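Local coordinates for putative capsular polysaccharide biosynthesis protein (Streptococcus pneumoniae serotype 4, PDB 6EWJ), which is probably a pyridoxal phosphate-dependent sugar aminotransferase, an essential enzyme of teichoic acid biosynthesis in the pneumococcus, at residues 136-140 and 306-310; 298-304 and 401-406; 319-325 and 379-385. All blocks are in the same frame, centred on the assembly; numbering follows the deposited sequence.

Contact 1: residues 136-140 and 306-310; sequences ELAGI and PLAHK
Ile140 reaches across from the loop after strand 129-132 and fits between Leu307 and His309. Its CB points toward the 306-310 segment. CG1 lies anti to the carbonyl carbon (chi1 -56°), and this sends the longer branch to the other loop. Ile140 CG1 sits 4.0 Å from ND1 of His309 and also near the backbone O of Ala308. At the tip, Ile140 CD1 comes to 3.4 Å from Ala308 O. Ile140 CD1 also packs 3.8 Å from CD1 of Leu307, near CB of the same leucine. The same CD1 lies over one face of the His309 imidazole, toward the rim; the two side chains cross at about a right angle.

The histidine edge faces the first loop. Ala138 O lies near the ring plane, 3.4 Å from His309 CE1, and CB of Ala138 is 3.9 Å from the same carbon. No hydrogen bond joins the two segments. The ring has its polar partner in Ser316, whose OG pairs with ND1, and a weak bond runs from NE2 to Leu320 O. Both would help to fix its rotation. Leu137 adds a looser apolar touch, Leu137 CD2 to Leu307 CD1 at 4.3 Å.

Within the first loop, Ile140 N bonds to Leu137 O, and Gly139 N bonds to Glu136 O. Leu137 also lies close to Tyr351 and His179, residues that bind pyridoxal 5'-phosphate in this protein. The contact thus joins a loop at the cofactor site of the aminotransferase fold to the loop that follows strand 304-306.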
# COMPACT_ATOMS: atom_id res chain seq x y z
N GLU A 136 13.33 1.94 18.04
CA GLU A 136 14.72 2.29 18.06
C GLU A 136 14.77 3.81 17.79
O GLU A 136 15.15 4.29 16.73
CB GLU A 136 15.54 1.48 17.06
CG GLU A 136 15.15 0.03 16.87
CD GLU A 136 15.27 -0.87 18.09
OE1 GLU A 136 15.70 -0.44 19.19
OE2 GLU A 136 14.88 -2.05 17.93
N LEU A 137 14.35 4.56 18.80
CA LEU A 137 14.10 5.98 18.62
C LEU A 137 15.36 6.73 18.22
O LEU A 137 16.41 6.60 18.87
CB LEU A 137 13.56 6.61 19.89
CG LEU A 137 13.11 8.06 19.74
CD1 LEU A 137 11.78 8.16 18.98
CD2 LEU A 137 12.93 8.66 21.13
N ALA A 138 15.22 7.58 17.19
CA ALA A 138 16.27 8.40 16.64
C ALA A 138 17.46 7.62 16.05
O ALA A 138 18.42 8.22 15.59
CB ALA A 138 16.75 9.40 17.67
N GLY A 139 17.38 6.29 16.04
CA GLY A 139 18.46 5.38 15.60
C GLY A 139 19.11 4.62 16.74
O GLY A 139 19.91 3.69 16.53
N ILE A 140 18.77 5.00 17.94
CA ILE A 140 19.31 4.39 19.14
C ILE A 140 18.56 3.07 19.42
O ILE A 140 17.36 3.08 19.67
CB ILE A 140 19.15 5.35 20.33
CG1 ILE A 140 19.82 6.70 19.99
CG2 ILE A 140 19.77 4.75 21.58
CD1 ILE A 140 19.33 7.85 20.83
N PRO A 306 21.09 16.46 24.73
CA PRO A 306 20.74 15.52 23.65
C PRO A 306 20.78 14.05 24.06
O PRO A 306 21.50 13.66 24.97
CB PRO A 306 21.81 15.79 22.59
CG PRO A 306 22.97 16.33 23.36
CD PRO A 306 22.47 16.93 24.63
N LEU A 307 19.96 13.25 23.41
CA LEU A 307 20.05 11.82 23.58
C LEU A 307 21.38 11.40 22.96
O LEU A 307 21.73 11.91 21.88
CB LEU A 307 18.96 11.06 22.82
CG LEU A 307 17.52 11.18 23.21
CD1 LEU A 307 16.76 10.09 22.45
CD2 LEU A 307 17.31 11.11 24.72
N ALA A 308 22.03 10.46 23.62
CA ALA A 308 23.36 10.01 23.19
C ALA A 308 23.24 9.05 22.02
O ALA A 308 22.49 8.08 22.08
CB ALA A 308 24.13 9.37 24.34
N HIS A 309 23.94 9.40 20.95
CA HIS A 309 23.99 8.55 19.77
C HIS A 309 25.09 7.53 19.76
O HIS A 309 25.11 6.64 18.90
CB HIS A 309 24.00 9.41 18.51
CG HIS A 309 22.66 10.00 18.20
ND1 HIS A 309 21.66 9.28 17.57
CD2 HIS A 309 22.16 11.24 18.41
CE1 HIS A 309 20.61 10.06 17.38
NE2 HIS A 309 20.88 11.25 17.88
N LYS A 310 26.01 7.65 20.70
CA LYS A 310 27.09 6.70 20.83
C LYS A 310 27.14 6.30 22.30
O LYS A 310 27.23 7.18 23.13
CB LYS A 310 28.40 7.32 20.35
CG LYS A 310 29.63 6.41 20.37
CD LYS A 310 29.39 4.94 20.01
CE LYS A 310 30.71 4.26 19.55
NZ LYS A 310 30.60 2.84 19.12

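Contact 2: residues 298-304 and 401-406; sequences GFAGSRI and FKTVSE
The chain leaves helix 268-299 through a type II beta turn, Phe299 to Ser302, and passes beside helix 391-409, with the CA atoms of Ile304 and Lys402 nearest each other at 7.4 Å. Ile304 is the apolar centre. Its CD1 lies over one face of the Phe401 ring in a CH-pi contact, 3.9 Å from the centroid. Ile304 CG2 touches Phe401 CE2 at 3.5 Å, and it also lies over a face of the Phe299 ring, near the rim. The two phenylalanines form an offset edge-to-face pair with planes at 88°, the edge of Phe401 toward the face of Phe299.

This cluster lies between the C-terminal helix and the three-stranded antiparallel sheet, for Phe401 also packs on strands 321-325 and 380-383. Ser302 makes an ST turn: its OG accepts from Ile304 N. Ser302 OG also donates to Phe299 O at 2.7 Å.

Lys402 runs past Ile304, Lys402 CG to Ile304 CD1 3.9 Å, and bends at chi3. Lys402 NZ then donates to Gly298 O at 2.7 Å, tilted 23° from the carbonyl plane. Farther along the helix, Glu406 CG lies at the edge of the Arg303 guanidinium, near its plane. The carboxylate stays farther off, with Arg303 NH2 and Glu406 OE2 4.7 Å apart.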
# COMPACT_ATOMS: atom_id res chain seq x y z
N GLY A 298 28.88 21.48 20.86
CA GLY A 298 28.16 22.76 21.03
C GLY A 298 27.25 22.87 22.26
O GLY A 298 27.25 23.90 22.93
N PHE A 299 26.53 21.80 22.57
CA PHE A 299 25.59 21.77 23.68
C PHE A 299 26.20 21.33 25.02
O PHE A 299 25.53 21.42 26.03
CB PHE A 299 24.36 20.91 23.34
CG PHE A 299 23.56 21.46 22.18
CD1 PHE A 299 23.18 22.82 22.17
CD2 PHE A 299 23.18 20.66 21.12
CE1 PHE A 299 22.45 23.33 21.11
CE2 PHE A 299 22.46 21.19 20.05
CZ PHE A 299 22.11 22.51 20.04
N ALA A 300 27.45 20.86 25.01
CA ALA A 300 28.16 20.42 26.23
C ALA A 300 28.11 21.49 27.30
O ALA A 300 28.34 22.67 27.02
CB ALA A 300 29.58 20.08 25.90
N GLY A 301 27.74 21.08 28.53
CA GLY A 301 27.65 22.01 29.67
C GLY A 301 26.44 22.94 29.67
O GLY A 301 26.28 23.71 30.61
N SER A 302 25.59 22.91 28.64
CA SER A 302 24.41 23.79 28.60
C SER A 302 23.20 23.07 29.18
O SER A 302 23.23 21.91 29.56
CB SER A 302 24.13 24.22 27.15
OG SER A 302 23.53 23.17 26.37
N ARG A 303 22.08 23.76 29.18
CA ARG A 303 20.80 23.16 29.59
C ARG A 303 20.22 22.18 28.51
O ARG A 303 19.37 21.32 28.80
CB ARG A 303 19.87 24.32 29.85
CG ARG A 303 18.79 24.23 30.92
CD ARG A 303 17.91 25.52 30.81
NE ARG A 303 18.66 26.60 30.12
CZ ARG A 303 19.17 27.71 30.66
NH1 ARG A 303 19.01 28.04 31.96
NH2 ARG A 303 19.86 28.54 29.88
N ILE A 304 20.69 22.33 27.29
CA ILE A 304 20.24 21.48 26.17
C ILE A 304 20.92 20.13 26.30
O ILE A 304 22.14 20.02 26.13
CB ILE A 304 20.54 22.20 24.85
CG1 ILE A 304 19.66 23.46 24.75
CG2 ILE A 304 20.27 21.28 23.64
CD1 ILE A 304 20.34 24.62 24.08
N PHE A 401 19.73 28.19 19.60
CA PHE A 401 18.97 27.38 20.53
C PHE A 401 19.37 27.71 21.99
O PHE A 401 18.50 27.85 22.87
CB PHE A 401 19.17 25.89 20.19
CG PHE A 401 18.28 24.92 20.90
CD1 PHE A 401 17.04 25.29 21.47
CD2 PHE A 401 18.65 23.60 20.96
CE1 PHE A 401 16.24 24.35 22.09
CE2 PHE A 401 17.86 22.65 21.58
CZ PHE A 401 16.65 23.02 22.15
N LYS A 402 20.68 27.87 22.24
CA LYS A 402 21.13 28.32 23.57
C LYS A 402 20.57 29.68 23.96
O LYS A 402 19.95 29.81 25.01
CB LYS A 402 22.65 28.40 23.65
CG LYS A 402 23.34 27.05 23.64
CD LYS A 402 24.84 27.30 23.74
CE LYS A 402 25.63 26.43 22.82
NZ LYS A 402 27.09 26.63 23.04
N THR A 403 20.75 30.68 23.09
CA THR A 403 20.26 32.04 23.33
C THR A 403 18.75 32.08 23.54
O THR A 403 18.26 32.76 24.46
CB THR A 403 20.63 32.99 22.16
OG1 THR A 403 22.04 33.03 22.02
CG2 THR A 403 20.12 34.44 22.39
N VAL A 404 18.02 31.37 22.69
CA VAL A 404 16.56 31.34 22.76
C VAL A 404 16.06 30.70 24.04
O VAL A 404 15.15 31.22 24.67
CB VAL A 404 15.95 30.64 21.52
CG1 VAL A 404 14.54 30.15 21.79
CG2 VAL A 404 15.95 31.60 20.33
N SER A 405 16.62 29.54 24.39
CA SER A 405 16.26 28.86 25.64
C SER A 405 16.48 29.76 26.85
O SER A 405 15.60 29.88 27.71
CB SER A 405 17.08 27.57 25.81
OG SER A 405 16.82 26.65 24.75
N GLU A 406 17.66 30.37 26.93
CA GLU A 406 17.98 31.33 28.01
C GLU A 406 16.95 32.46 28.06
O GLU A 406 16.39 32.76 29.11
CB GLU A 406 19.37 31.94 27.82
CG GLU A 406 20.54 31.00 28.05
CD GLU A 406 21.88 31.61 27.63
OE1 GLU A 406 22.07 32.82 27.91
OE2 GLU A 406 22.73 30.90 27.03

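Contact 3: residues 319-325 and 379-385; sequences HLYITRV and NEITLPL
Tyr321 and Leu383 lie side by side on one face of the sheet, pointing the same way, with Tyr321 CD2 4.0 Å from Leu383 CD1. Leu385 extends this patch by setting CD2 near CB of Tyr321. Farther along, Val325 CG2 meets Ile381 CD1 at 4.2 Å.

Thr323 shares this face. Its OG1 stands between the backbone N and the carbonyl carbon (chi1 81°), and from there Thr323 OG1 donates to Ile381 O at 2.9 Å. Thr323 N donates to the same oxygen from above the carbonyl plane, so two bonds from one residue grip it. Ile381 N returns a bond to Thr323 O. Thr323 and Ile381 thus form an antiparallel hydrogen-bonded pair.

Ile322, Thr382 and Glu380 lie on the other face. Ile322 CG2 packs on the carboxylate of Glu380, 3.3 Å from Glu380 OE2. That oxygen takes a bond from Thr382 OG1 on its syn lone pair.

At one end, Asn379 OD1 accepts from Arg324 NE at 3.0 Å, within the guanidinium plane, while the amide is turned 87° to it. ND2 of Asn379 donates to Val325 O, above the carbonyl plane. At the other end, a water accepts from Tyr321 N and donates to Leu383 O at 2.6 Å. Just before the strand, the rings of His319 and the cofactor-binding His179 meet.

Strand 321-325 is the middle strand of the three-stranded antiparallel sheet, between 304-306 and 380-383. Helices 268-299, 330-342 and 391-409 pack on the face that carries Tyr321 and Ile381, and Tyr321 OH bonds to Asp296 of the first.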
# COMPACT_ATOMS: atom_id res chain seq x y z
N HIS A 319 19.53 9.39 13.13
CA HIS A 319 18.34 9.84 12.34
C HIS A 319 17.66 11.12 12.86
O HIS A 319 17.38 12.03 12.09
CB HIS A 319 17.31 8.71 12.27
CG HIS A 319 16.05 9.15 11.62
ND1 HIS A 319 16.04 9.74 10.38
CD2 HIS A 319 14.80 9.23 12.09
CE1 HIS A 319 14.82 10.13 10.10
NE2 HIS A 319 14.04 9.81 11.11
N LEU A 320 17.48 11.20 14.17
CA LEU A 320 16.97 12.44 14.82
C LEU A 320 17.89 12.96 15.91
O LEU A 320 18.43 12.17 16.72
CB LEU A 320 15.63 12.15 15.47
CG LEU A 320 14.50 11.72 14.50
CD1 LEU A 320 13.32 11.28 15.34
CD2 LEU A 320 14.11 12.82 13.52
N TYR A 321 18.03 14.28 15.96
CA TYR A 321 18.70 14.90 17.06
C TYR A 321 17.69 15.36 18.11
O TYR A 321 17.29 16.53 18.20
CB TYR A 321 19.60 16.05 16.61
CG TYR A 321 20.66 16.37 17.63
CD1 TYR A 321 21.76 15.52 17.78
CD2 TYR A 321 20.56 17.47 18.46
CE1 TYR A 321 22.73 15.80 18.73
CE2 TYR A 321 21.55 17.79 19.41
CZ TYR A 321 22.61 16.93 19.55
OH TYR A 321 23.56 17.23 20.45
N ILE A 322 17.32 14.38 18.92
CA ILE A 322 16.41 14.57 20.03
C ILE A 322 17.14 15.23 21.21
O ILE A 322 18.23 14.78 21.62
CB ILE A 322 15.76 13.21 20.42
CG1 ILE A 322 14.89 12.76 19.21
CG2 ILE A 322 15.02 13.35 21.76
CD1 ILE A 322 13.91 11.62 19.41
N THR A 323 16.53 16.31 21.73
CA THR A 323 17.06 17.02 22.89
C THR A 323 15.97 17.20 23.88
O THR A 323 14.78 17.22 23.52
CB THR A 323 17.71 18.40 22.60
OG1 THR A 323 16.71 19.44 22.46
CG2 THR A 323 18.63 18.36 21.34
N ARG A 324 16.36 17.30 25.14
CA ARG A 324 15.50 17.77 26.19
C ARG A 324 16.14 18.98 26.90
O ARG A 324 17.34 18.97 27.15
CB ARG A 324 15.19 16.64 27.17
CG ARG A 324 14.45 15.47 26.54
CD ARG A 324 14.28 14.32 27.51
NE ARG A 324 13.45 14.72 28.64
CZ ARG A 324 13.28 14.00 29.74
NH1 ARG A 324 13.93 12.84 29.90
NH2 ARG A 324 12.49 14.44 30.71
N VAL A 325 15.35 20.02 27.16
CA VAL A 325 15.83 21.27 27.74
C VAL A 325 15.53 21.24 29.25
O VAL A 325 14.37 21.22 29.67
CB VAL A 325 15.21 22.54 27.10
CG1 VAL A 325 15.97 23.78 27.54
CG2 VAL A 325 15.26 22.44 25.58
N ASN A 379 9.59 18.45 27.62
CA ASN A 379 10.72 19.36 27.39
C ASN A 379 11.57 18.95 26.16
O ASN A 379 12.69 19.40 26.01
CB ASN A 379 11.58 19.48 28.64
CG ASN A 379 12.20 18.17 29.08
OD1 ASN A 379 11.68 17.08 28.79
ND2 ASN A 379 13.28 18.26 29.81
N GLU A 380 10.99 18.15 25.28
CA GLU A 380 11.69 17.58 24.17
C GLU A 380 11.59 18.49 22.97
O GLU A 380 10.48 18.98 22.64
CB GLU A 380 11.16 16.19 23.85
CG GLU A 380 12.03 15.38 22.89
CD GLU A 380 11.90 15.77 21.43
OE1 GLU A 380 10.80 16.16 20.97
OE2 GLU A 380 12.90 15.66 20.67
N ILE A 381 12.74 18.73 22.33
CA ILE A 381 12.81 19.40 21.04
C ILE A 381 13.77 18.66 20.11
O ILE A 381 14.93 18.38 20.46
CB ILE A 381 13.23 20.87 21.19
CG1 ILE A 381 12.13 21.67 21.95
CG2 ILE A 381 13.41 21.54 19.84
CD1 ILE A 381 12.56 23.05 22.41
N THR A 382 13.30 18.39 18.91
CA THR A 382 14.13 17.78 17.92
C THR A 382 14.65 18.85 16.98
O THR A 382 13.88 19.58 16.37
CB THR A 382 13.37 16.71 17.13
OG1 THR A 382 12.61 15.92 18.02
CG2 THR A 382 14.31 15.80 16.39
N LEU A 383 15.98 18.92 16.87
CA LEU A 383 16.65 19.82 15.93
C LEU A 383 16.91 19.11 14.64
O LEU A 383 16.99 17.88 14.65
CB LEU A 383 18.00 20.27 16.49
CG LEU A 383 17.98 20.92 17.88
CD1 LEU A 383 19.40 21.30 18.27
CD2 LEU A 383 17.06 22.12 17.92
N PRO A 384 17.05 19.87 13.53
CA PRO A 384 17.27 19.29 12.23
C PRO A 384 18.54 18.42 12.21
O PRO A 384 19.56 18.79 12.81
CB PRO A 384 17.45 20.53 11.34
CG PRO A 384 16.61 21.55 11.97
CD PRO A 384 16.92 21.34 13.43
N LEU A 385 18.43 17.26 11.59
CA LEU A 385 19.58 16.34 11.38
C LEU A 385 19.38 15.63 10.06
O LEU A 385 18.62 14.67 9.96
CB LEU A 385 19.71 15.33 12.52
CG LEU A 385 20.92 14.37 12.48
CD1 LEU A 385 22.23 15.10 12.39
CD2 LEU A 385 20.91 13.45 13.68
O HOH W 1 15.80 13.59 10.27
O HOH W 2 16.36 15.47 13.78

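From the N terminus, segment 136-140 comes first. Contact 1 closes a long loop when the chain returns at 306-310, just after 298-304, the first half of contact 2. Contacts 1 and 2 therefore cross. Contact 3 opens later, at 319-325, and closes at 379-385, before the C-terminal helix supplies 401-406. It lies wholly within the span of contact 2 and follows contact 1 in series. Contact 3 is the middle piece in space as well. Ala138 and Leu307 of contact 1 bond to its backbone, and Phe299 and Phe401 of contact 2 pack on it. Together they tie a cofactor-site loop, the small sheet and the C-terminal helix.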